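Local coordinates for CEP104 (Gallus gallus, PDB 5JO8), which is a centriolar protein whose TOG domain, an all-helical module, probably binds tubulin and so helps connect the protein to microtubules, at residues A86-V91 with K108-I113; G138-T143 with K156-M161; Q179-N184 with M191-L196. All coordinates share one frame; numbering follows the deposited sequence. Where two conformers were deposited one is given.

Interaction 1. Residues A86-V91 with K108-I113; sequences AAIFLV and KLLKMI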
loop_
_atom_site.group_PDB
_atom_site.type_symbol
_atom_site.label_atom_id
_atom_site.label_comp_id
_atom_site.label_asym_id
_atom_site.label_seq_id
_atom_site.Cartn_x
_atom_site.Cartn_y
_atom_site.Cartn_z
ATOM N N ALA A 86 1.071 -18.734 4.643
ATOM C CA ALA A 86 0.296 -18.753 5.872
ATOM C C ALA A 86 0.568 -17.498 6.711
ATOM O O ALA A 86 -0.342 -16.945 7.333
ATOM C CB ALA A 86 0.599 -20.015 6.677
ATOM N N ALA A 87 1.823 -17.065 6.737
ATOM C CA ALA A 87 2.182 -15.862 7.488
ATOM C C ALA A 87 1.507 -14.629 6.888
ATOM O O ALA A 87 1.004 -13.783 7.622
ATOM C CB ALA A 87 3.700 -15.684 7.519
ATOM N N ILE A 88 1.488 -14.549 5.558
ATOM C CA ILE A 88 0.853 -13.435 4.857
ATOM C C ILE A 88 -0.654 -13.429 5.100
ATOM O O ILE A 88 -1.260 -12.365 5.245
ATOM C CB ILE A 88 1.244 -13.396 3.354
ATOM C CG1 ILE A 88 2.723 -13.022 3.174
ATOM C CG2 ILE A 88 0.336 -12.473 2.546
ATOM C CD1 ILE A 88 3.116 -11.592 3.635
ATOM N N PHE A 89 -1.265 -14.605 5.162
ATOM C CA PHE A 89 -2.673 -14.721 5.523
ATOM C C PHE A 89 -2.936 -14.030 6.871
ATOM O O PHE A 89 -3.893 -13.255 7.016
ATOM C CB PHE A 89 -3.091 -16.212 5.578
ATOM C CG PHE A 89 -4.498 -16.431 6.067
ATOM C CD1 PHE A 89 -4.765 -16.590 7.417
ATOM C CD2 PHE A 89 -5.560 -16.464 5.173
ATOM C CE1 PHE A 89 -6.064 -16.766 7.871
ATOM C CE2 PHE A 89 -6.865 -16.654 5.626
ATOM C CZ PHE A 89 -7.108 -16.802 6.982
ATOM N N LEU A 90 -2.078 -14.295 7.853
ATOM C CA LEU A 90 -2.233 -13.690 9.175
ATOM C C LEU A 90 -1.906 -12.194 9.156
ATOM O O LEU A 90 -2.574 -11.410 9.824
ATOM C CB LEU A 90 -1.391 -14.434 10.221
ATOM C CG LEU A 90 -1.834 -15.888 10.426
ATOM C CD1 LEU A 90 -0.890 -16.594 11.397
ATOM C CD2 LEU A 90 -3.273 -15.980 10.932
ATOM N N VAL A 91 -0.893 -11.804 8.383
ATOM C CA VAL A 91 -0.543 -10.391 8.212
ATOM C C VAL A 91 -1.720 -9.613 7.648
ATOM O O VAL A 91 -2.029 -8.516 8.119
ATOM C CB VAL A 91 0.691 -10.224 7.313
ATOM C CG1 VAL A 91 0.875 -8.759 6.902
ATOM C CG2 VAL A 91 1.932 -10.709 8.024
ATOM N N LYS A 108 6.025 -5.430 11.198
ATOM C CA LYS A 108 7.334 -6.006 11.473
ATOM C C LYS A 108 7.458 -7.339 10.739
ATOM O O LYS A 108 8.476 -7.629 10.118
ATOM C CB LYS A 108 7.506 -6.226 12.980
ATOM C CG LYS A 108 8.803 -6.887 13.392
ATOM C CD LYS A 108 8.760 -7.208 14.880
ATOM C CE LYS A 108 9.891 -8.127 15.313
ATOM N NZ LYS A 108 11.225 -7.450 15.341
ATOM N N LEU A 109 6.407 -8.141 10.814
ATOM C CA LEU A 109 6.407 -9.452 10.192
ATOM C C LEU A 109 6.448 -9.313 8.673
ATOM O O LEU A 109 7.241 -9.988 8.013
ATOM C CB LEU A 109 5.157 -10.215 10.627
ATOM C CG LEU A 109 4.885 -11.574 9.990
ATOM C CD1 LEU A 109 6.113 -12.485 10.084
ATOM C CD2 LEU A 109 3.671 -12.192 10.674
ATOM N N LEU A 110 5.606 -8.434 8.125
ATOM C CA LEU A 110 5.567 -8.219 6.682
ATOM C C LEU A 110 6.908 -7.747 6.132
ATOM O O LEU A 110 7.413 -8.284 5.137
ATOM C CB LEU A 110 4.477 -7.215 6.327
ATOM C CG LEU A 110 4.357 -6.836 4.855
ATOM C CD1 LEU A 110 4.132 -8.119 4.048
ATOM C CD2 LEU A 110 3.200 -5.885 4.669
ATOM N N LYS A 111 7.510 -6.761 6.794
ATOM C CA LYS A 111 8.800 -6.256 6.351
ATOM C C LYS A 111 9.879 -7.338 6.399
ATOM O O LYS A 111 10.710 -7.447 5.490
ATOM C CB LYS A 111 9.214 -5.033 7.188
ATOM C CG LYS A 111 10.533 -4.439 6.744
ATOM C CD LYS A 111 10.898 -3.163 7.497
ATOM C CE LYS A 111 12.273 -2.710 7.055
ATOM N NZ LYS A 111 12.766 -1.558 7.861
ATOM N N MET A 112 9.871 -8.136 7.460
ATOM C CA MET A 112 10.813 -9.239 7.589
ATOM C C MET A 112 10.637 -10.265 6.461
ATOM O O MET A 112 11.621 -10.776 5.916
ATOM C CB MET A 112 10.643 -9.916 8.951
ATOM C CG MET A 112 11.560 -11.118 9.187
ATOM S SD MET A 112 11.044 -12.680 8.454
ATOM C CE MET A 112 9.612 -13.080 9.448
ATOM N N ILE A 113 9.397 -10.593 6.121
ATOM C CA ILE A 113 9.173 -11.613 5.093
ATOM C C ILE A 113 9.752 -11.133 3.774
ATOM O O ILE A 113 10.464 -11.871 3.083
ATOM C CB ILE A 113 7.686 -11.951 4.962
ATOM C CG1 ILE A 113 7.212 -12.717 6.190
ATOM C CG2 ILE A 113 7.448 -12.822 3.737
ATOM C CD1 ILE A 113 5.721 -12.750 6.349
#

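Interaction 2. Residues G138-T143 with K156-M161; sequences GLLSRT and KFIQEM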
loop_
_atom_site.group_PDB
_atom_site.type_symbol
_atom_site.label_atom_id
_atom_site.label_comp_id
_atom_site.label_asym_id
_atom_site.label_seq_id
_atom_site.Cartn_x
_atom_site.Cartn_y
_atom_site.Cartn_z
ATOM N N GLY A 138 -4.968 -3.515 2.003
ATOM C CA GLY A 138 -5.279 -3.282 3.395
ATOM C C GLY A 138 -4.504 -2.119 3.988
ATOM O O GLY A 138 -5.037 -1.349 4.800
ATOM N N LEU A 139 -3.236 -1.988 3.609
ATOM C CA LEU A 139 -2.414 -0.886 4.110
ATOM C C LEU A 139 -2.994 0.430 3.618
ATOM O O LEU A 139 -3.088 1.406 4.376
ATOM C CB LEU A 139 -0.971 -1.031 3.642
ATOM C CG LEU A 139 -0.203 -2.177 4.296
ATOM C CD1 LEU A 139 1.047 -2.464 3.505
ATOM C CD2 LEU A 139 0.145 -1.815 5.743
ATOM N N LEU A 140 -3.406 0.441 2.360
ATOM C CA LEU A 140 -4.020 1.647 1.799
ATOM C C LEU A 140 -5.305 2.015 2.525
ATOM O O LEU A 140 -5.579 3.195 2.746
ATOM C CB LEU A 140 -4.244 1.512 0.290
ATOM C CG LEU A 140 -2.970 1.837 -0.484
ATOM C CD1 LEU A 140 -3.094 1.397 -1.930
ATOM C CD2 LEU A 140 -2.669 3.339 -0.417
ATOM N N SER A 141 -6.101 1.015 2.882
ATOM C CA SER A 141 -7.325 1.263 3.640
ATOM C C SER A 141 -7.050 1.998 4.946
ATOM O O SER A 141 -7.810 2.879 5.326
ATOM C CB SER A 141 -8.066 -0.046 3.927
ATOM O OG SER A 141 -8.718 -0.524 2.768
ATOM N N ARG A 142 -5.963 1.645 5.623
ATOM C CA ARG A 142 -5.638 2.252 6.912
ATOM C C ARG A 142 -5.218 3.711 6.748
ATOM O O ARG A 142 -5.296 4.481 7.691
ATOM C CB ARG A 142 -4.538 1.482 7.652
ATOM C CG ARG A 142 -4.830 -0.008 7.876
ATOM C CD ARG A 142 -6.220 -0.279 8.450
ATOM N NE ARG A 142 -6.497 0.465 9.682
ATOM C CZ ARG A 142 -6.105 0.100 10.898
ATOM N NH1 ARG A 142 -5.394 -1.006 11.078
ATOM N NH2 ARG A 142 -6.417 0.853 11.947
ATOM N N THR A 143 -4.773 4.092 5.553
ATOM C CA THR A 143 -4.451 5.506 5.309
ATOM C C THR A 143 -5.715 6.366 5.263
ATOM O O THR A 143 -5.632 7.591 5.169
ATOM C CB THR A 143 -3.635 5.728 4.012
ATOM O OG1 THR A 143 -4.467 5.540 2.863
ATOM C CG2 THR A 143 -2.416 4.803 3.958
ATOM N N LYS A 156 3.573 6.045 5.603
ATOM C CA LYS A 156 5.027 5.972 5.673
ATOM C C LYS A 156 5.497 4.552 5.408
ATOM O O LYS A 156 6.512 4.344 4.744
ATOM C CB LYS A 156 5.556 6.440 7.031
ATOM C CG LYS A 156 5.567 7.957 7.227
ATOM C CD LYS A 156 6.299 8.332 8.513
ATOM C CE LYS A 156 6.374 9.847 8.675
ATOM N NZ LYS A 156 7.045 10.229 9.946
ATOM N N PHE A 157 4.765 3.574 5.930
ATOM C CA PHE A 157 5.120 2.182 5.657
ATOM C C PHE A 157 5.008 1.883 4.169
ATOM O O PHE A 157 5.884 1.218 3.606
ATOM C CB PHE A 157 4.251 1.198 6.440
ATOM C CG PHE A 157 4.697 -0.235 6.287
ATOM C CD1 PHE A 157 5.718 -0.740 7.076
ATOM C CD2 PHE A 157 4.097 -1.063 5.358
ATOM C CE1 PHE A 157 6.146 -2.060 6.923
ATOM C CE2 PHE A 157 4.520 -2.387 5.216
ATOM C CZ PHE A 157 5.532 -2.876 6.003
ATOM N N ILE A 158 3.939 2.364 3.532
ATOM C CA ILE A 158 3.769 2.160 2.093
ATOM C C ILE A 158 4.912 2.808 1.327
ATOM O O ILE A 158 5.465 2.217 0.397
ATOM C CB ILE A 158 2.392 2.629 1.594
ATOM C CG1 ILE A 158 1.282 1.719 2.114
ATOM C CG2 ILE A 158 2.368 2.663 0.066
ATOM C CD1 ILE A 158 -0.098 2.347 2.029
ATOM N N GLN A 159 5.256 4.028 1.723
ATOM C CA GLN A 159 6.355 4.760 1.114
ATOM C C GLN A 159 7.666 3.965 1.211
ATOM O O GLN A 159 8.385 3.812 0.212
ATOM C CB GLN A 159 6.467 6.142 1.774
ATOM C CG GLN A 159 7.358 7.144 1.075
ATOM C CD GLN A 159 7.547 8.412 1.905
ATOM O OE1 GLN A 159 8.468 9.192 1.668
ATOM N NE2 GLN A 159 6.671 8.615 2.883
ATOM N N GLU A 160 7.952 3.417 2.394
ATOM C CA GLU A 160 9.179 2.663 2.622
ATOM C C GLU A 160 9.154 1.356 1.830
ATOM O O GLU A 160 10.156 0.980 1.215
ATOM C CB GLU A 160 9.398 2.393 4.122
ATOM C CG GLU A 160 9.689 3.652 4.944
ATOM C CD GLU A 160 10.043 3.353 6.387
ATOM O OE1 GLU A 160 9.356 3.889 7.285
ATOM O OE2 GLU A 160 11.011 2.596 6.627
ATOM N N MET A 161 8.008 0.680 1.827
ATOM C CA MET A 161 7.888 -0.580 1.102
ATOM C C MET A 161 8.120 -0.393 -0.393
ATOM O O MET A 161 8.751 -1.232 -1.032
ATOM C CB MET A 161 6.538 -1.249 1.368
ATOM C CG MET A 161 6.370 -2.585 0.635
ATOM S SD MET A 161 4.942 -3.515 1.210
ATOM C CE MET A 161 3.582 -2.434 0.751
#

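Interaction 3. Residues Q179-N184 with M191-L196; sequences QLLKPN and MSRVEL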
loop_
_atom_site.group_PDB
_atom_site.type_symbol
_atom_site.label_atom_id
_atom_site.label_comp_id
_atom_site.label_asym_id
_atom_site.label_seq_id
_atom_site.Cartn_x
_atom_site.Cartn_y
_atom_site.Cartn_z
ATOM N N GLN A 179 -4.390 4.056 -9.456
ATOM C CA GLN A 179 -5.691 3.570 -9.882
ATOM C C GLN A 179 -6.763 4.614 -9.583
ATOM O O GLN A 179 -6.562 5.484 -8.740
ATOM C CB GLN A 179 -6.004 2.218 -9.229
ATOM C CG GLN A 179 -5.073 1.098 -9.705
ATOM C CD GLN A 179 -4.914 1.079 -11.225
ATOM O OE1 GLN A 179 -5.848 0.737 -11.953
ATOM N NE2 GLN A 179 -3.730 1.464 -11.710
ATOM N N LEU A 180 -7.884 4.533 -10.293
ATOM C CA LEU A 180 -8.945 5.538 -10.211
ATOM C C LEU A 180 -9.333 5.895 -8.779
ATOM O O LEU A 180 -9.507 5.020 -7.933
ATOM C CB LEU A 180 -10.190 5.067 -10.970
ATOM C CG LEU A 180 -11.362 6.051 -11.018
ATOM C CD1 LEU A 180 -11.190 7.031 -12.172
ATOM C CD2 LEU A 180 -12.700 5.326 -11.106
ATOM N N LEU A 181 -9.452 7.192 -8.521
ATOM C CA LEU A 181 -9.955 7.693 -7.255
ATOM C C LEU A 181 -11.347 8.250 -7.533
ATOM O O LEU A 181 -11.493 9.187 -8.315
ATOM C CB LEU A 181 -9.037 8.798 -6.739
ATOM C CG LEU A 181 -9.310 9.393 -5.362
ATOM C CD1 LEU A 181 -8.953 8.404 -4.259
ATOM C CD2 LEU A 181 -8.542 10.696 -5.200
ATOM N N LYS A 182 -12.371 7.666 -6.916
ATOM C CA LYS A 182 -13.740 8.139 -7.119
ATOM C C LYS A 182 -13.912 9.542 -6.537
ATOM O O LYS A 182 -13.345 9.853 -5.495
ATOM C CB LYS A 182 -14.757 7.172 -6.502
ATOM C CG LYS A 182 -14.923 5.863 -7.262
ATOM C CD LYS A 182 -16.094 5.060 -6.718
ATOM C CE LYS A 182 -16.202 3.703 -7.399
ATOM N NZ LYS A 182 -17.347 2.903 -6.876
ATOM N N PRO A 183 -14.696 10.393 -7.214
ATOM C CA PRO A 183 -14.881 11.794 -6.802
ATOM C C PRO A 183 -15.530 11.937 -5.432
ATOM O O PRO A 183 -15.399 12.986 -4.789
ATOM C CB PRO A 183 -15.827 12.350 -7.873
ATOM C CG PRO A 183 -15.640 11.456 -9.045
ATOM C CD PRO A 183 -15.384 10.097 -8.482
ATOM N N ASN A 184 -16.230 10.893 -5.004
ATOM C CA ASN A 184 -16.936 10.896 -3.731
ATOM C C ASN A 184 -16.213 10.053 -2.683
ATOM O O ASN A 184 -16.735 9.841 -1.590
ATOM C CB ASN A 184 -18.345 10.347 -3.931
ATOM C CG ASN A 184 -18.340 8.963 -4.548
ATOM O OD1 ASN A 184 -18.095 8.806 -5.745
ATOM N ND2 ASN A 184 -18.607 7.952 -3.733
ATOM N N MET A 191 -7.104 12.003 0.314
ATOM C CA MET A 191 -5.962 12.848 0.623
ATOM C C MET A 191 -4.684 12.033 0.745
ATOM O O MET A 191 -3.646 12.410 0.210
ATOM C CB MET A 191 -6.206 13.623 1.915
ATOM C CG MET A 191 -7.027 14.885 1.738
ATOM S SD MET A 191 -6.240 16.035 0.596
ATOM C CE MET A 191 -4.692 16.361 1.443
ATOM N N SER A 192 -4.761 10.913 1.458
ATOM C CA SER A 192 -3.606 10.048 1.623
ATOM C C SER A 192 -3.127 9.528 0.286
ATOM O O SER A 192 -1.928 9.449 0.039
ATOM C CB SER A 192 -3.956 8.866 2.520
ATOM O OG SER A 192 -4.117 9.280 3.868
ATOM N N ARG A 193 -4.073 9.199 -0.580
ATOM C CA ARG A 193 -3.701 8.670 -1.884
ATOM C C ARG A 193 -3.000 9.712 -2.747
ATOM O O ARG A 193 -1.953 9.431 -3.320
ATOM C CB ARG A 193 -4.896 8.075 -2.625
ATOM C CG ARG A 193 -4.470 7.292 -3.862
ATOM C CD ARG A 193 -4.586 5.774 -3.658
ATOM N NE ARG A 193 -5.955 5.341 -3.928
ATOM C CZ ARG A 193 -6.483 5.245 -5.144
ATOM N NH1 ARG A 193 -5.757 5.547 -6.212
ATOM N NH2 ARG A 193 -7.742 4.858 -5.292
ATOM N N VAL A 194 -3.547 10.926 -2.842
ATOM C CA VAL A 194 -2.875 11.931 -3.663
ATOM C C VAL A 194 -1.513 12.308 -3.088
ATOM O O VAL A 194 -0.564 12.556 -3.833
ATOM C CB VAL A 194 -3.756 13.158 -3.955
ATOM C CG1 VAL A 194 -4.905 12.758 -4.852
ATOM C CG2 VAL A 194 -4.285 13.785 -2.661
ATOM N N GLU A 195 -1.408 12.341 -1.761
ATOM C CA GLU A 195 -0.146 12.692 -1.143
ATOM C C GLU A 195 0.908 11.607 -1.363
ATOM O O GLU A 195 2.082 11.920 -1.561
ATOM C CB GLU A 195 -0.335 12.959 0.353
ATOM C CG GLU A 195 -1.122 14.204 0.664
ATOM C CD GLU A 195 -1.368 14.352 2.152
ATOM O OE1 GLU A 195 -1.412 13.319 2.861
ATOM O OE2 GLU A 195 -1.510 15.498 2.612
ATOM N N LEU A 196 0.487 10.346 -1.312
ATOM C CA LEU A 196 1.390 9.224 -1.594
ATOM C C LEU A 196 1.946 9.280 -3.010
ATOM O O LEU A 196 3.148 9.104 -3.224
ATOM C CB LEU A 196 0.695 7.880 -1.362
ATOM C CG LEU A 196 0.791 7.376 0.078
ATOM C CD1 LEU A 196 -0.169 6.225 0.318
ATOM C CD2 LEU A 196 2.216 6.950 0.384
#

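Interaction 1. Residues A86-V91 with K108-I113
With CG1 set opposite its backbone N (chi1 168°), Val91 spreads its two methyls so that each meets a different leucine of the neighbouring helix. CG2 meets Leu109; the gap from Val91 CG2 to Leu109 CD2 is 3.5 Å, tighter than ordinary van der Waals contact. Val91 CG1 lies 4.0 Å from Leu110 CB, and the two side chains meet at about a right angle. One turn back, Ile88 does not aim its CB at the partner helix, but CG1 beside the backbone N and a second bend at chi2 (-65°) carry CD1 across. Ile88 CD1 touches Leu110 CD1 at 3.6 Å. Ile88 CD1 also stands 3.9 Å from Ile113 CD1. Ile113 CD1 in turn rests 3.7 Å from Ala87 CB, the small residue admitting the isoleucine tip. Cys131 of helix 125-142 touches both Ile88 and Ile113, and Val64 of helix 54-69 touches Leu109; all six residues that meet across the contact are buried. The axes of the two segments approach to 10.0 Å, with 147° between their directions, roughly antiparallel. Such close pairing of successive antiparallel helices through aliphatic side chains is characteristic of the HEAT-like alpha-solenoid on which TOG domains are built.

Interaction 2. Residues G138-T143 with K156-M161
Leu139 and Ile158 mark the nearest approach of the two backbones, with 7.2 Å between Leu139 CA and Ile158 CA. The axes of segments 138-142 and 156-161 come within 10.2 Å and make an angle of 142°, an antiparallel pairing with a marked tilt. Ile158 pushes its CG1 branch, which lies beside the backbone N, straight into the opposing helix. There Ile158 CD1 is 3.7 Å from Leu140 CD2, while Leu139 CB stands 3.8 Å from that same Ile158 CD1. Thr143 CG2 adds a third side-chain neighbour, 3.9 Å from Ile158 CD1. Thr143 OG1 donates to Leu140 O over 2.6 Å, in the carbonyl plane and on a lone pair; the bond would help hold the threonine's rotation and so the place of CG2. Helix pairs of this kind, stacked side by side, form the HEAT-like solenoid of a TOG domain, and this one lies close to its middle. At the tip of the leucine, Leu139 CD1 comes to the edge of the Phe157 ring, near its plane, 3.8 Å from Phe157 CD2. Leu139 CD1 also lies 3.7 Å from Met161 CE. Phe157 CG, anti to the backbone N (chi1 -174°), carries the ring out toward Leu139. Leu107 of helix 100-121 also touches this ring, and Trp164 makes an edge-to-face contact with it. Leu140, for its part, packs on Leu196 of helix 187-204.

Interaction 3. Residues Q179-N184 with M191-L196
Arg193 leaves helix 187-204 pointing at the loop and curls round one methyl of Leu181 on its way to the loop backbone. Arg193 CB starts 4.4 Å from Leu181 CD1. CG lies opposite the backbone N, and the chain then bends twice, at chi2 (106°, well off a staggered value) and at chi3, so that CD and NE carry the head group back across the leucine. Arg193 NE passes 4.3 Å from Leu181 CD1, and CZ is a little closer to it. Leu181 CD1 thus sits over one face of the guanidinium, offset toward the rim, 3.9 Å from Arg193 NH2. In the plane of that group, the two terminal nitrogens take consecutive loop carbonyls. Arg193 NH1 donates to Gln179 O at 2.7 Å, nearly straight at 169°. Arg193 NH2 gives a longer bond to Leu180 O, 3.2 Å, meeting that oxygen from above its carbonyl plane. NH1 also bonds Leu177 O at the C-terminal end of helix 173-177, where the helix dipole would probably favour the positive charge. Here the arginine ties the loop between helices 173-177 and 187-204 to the second of them, within the HEAT-like alpha-solenoid of a TOG domain; in related TOG domains, loops along one edge of the solenoid contact tubulin, though a part for this loop is not established. On the leucine's other branch, Leu181 CD2 lies 4.2 Å from Val194 CG1, the side chains at about a right angle. Phe219 of helix 213-223 touches both Arg193 and Val194, while Val231 of helix 229-245 packs on Leu181.

From the N terminus, interaction 1 closes the turn between helices 77-94 and 100-121, interaction 2 the turn between helices 125-142 and 148-163, and interaction 3 the short excursion from the loop after helix 173-177 into helix 187-204. The three follow in series, none nested in or crossing another, so each contact joins parts close in sequence. Neighbours nevertheless touch: Leu110 of interaction 1 packs on Phe157 and Leu139 of interaction 2, and Thr143 O of interaction 2 probably accepts a hydrogen bond from Ser192 OG of interaction 3. Interactions 1 and 3, with centres about 26 Å apart, lie on opposite sides of the chain's centre, bridged by interaction 2.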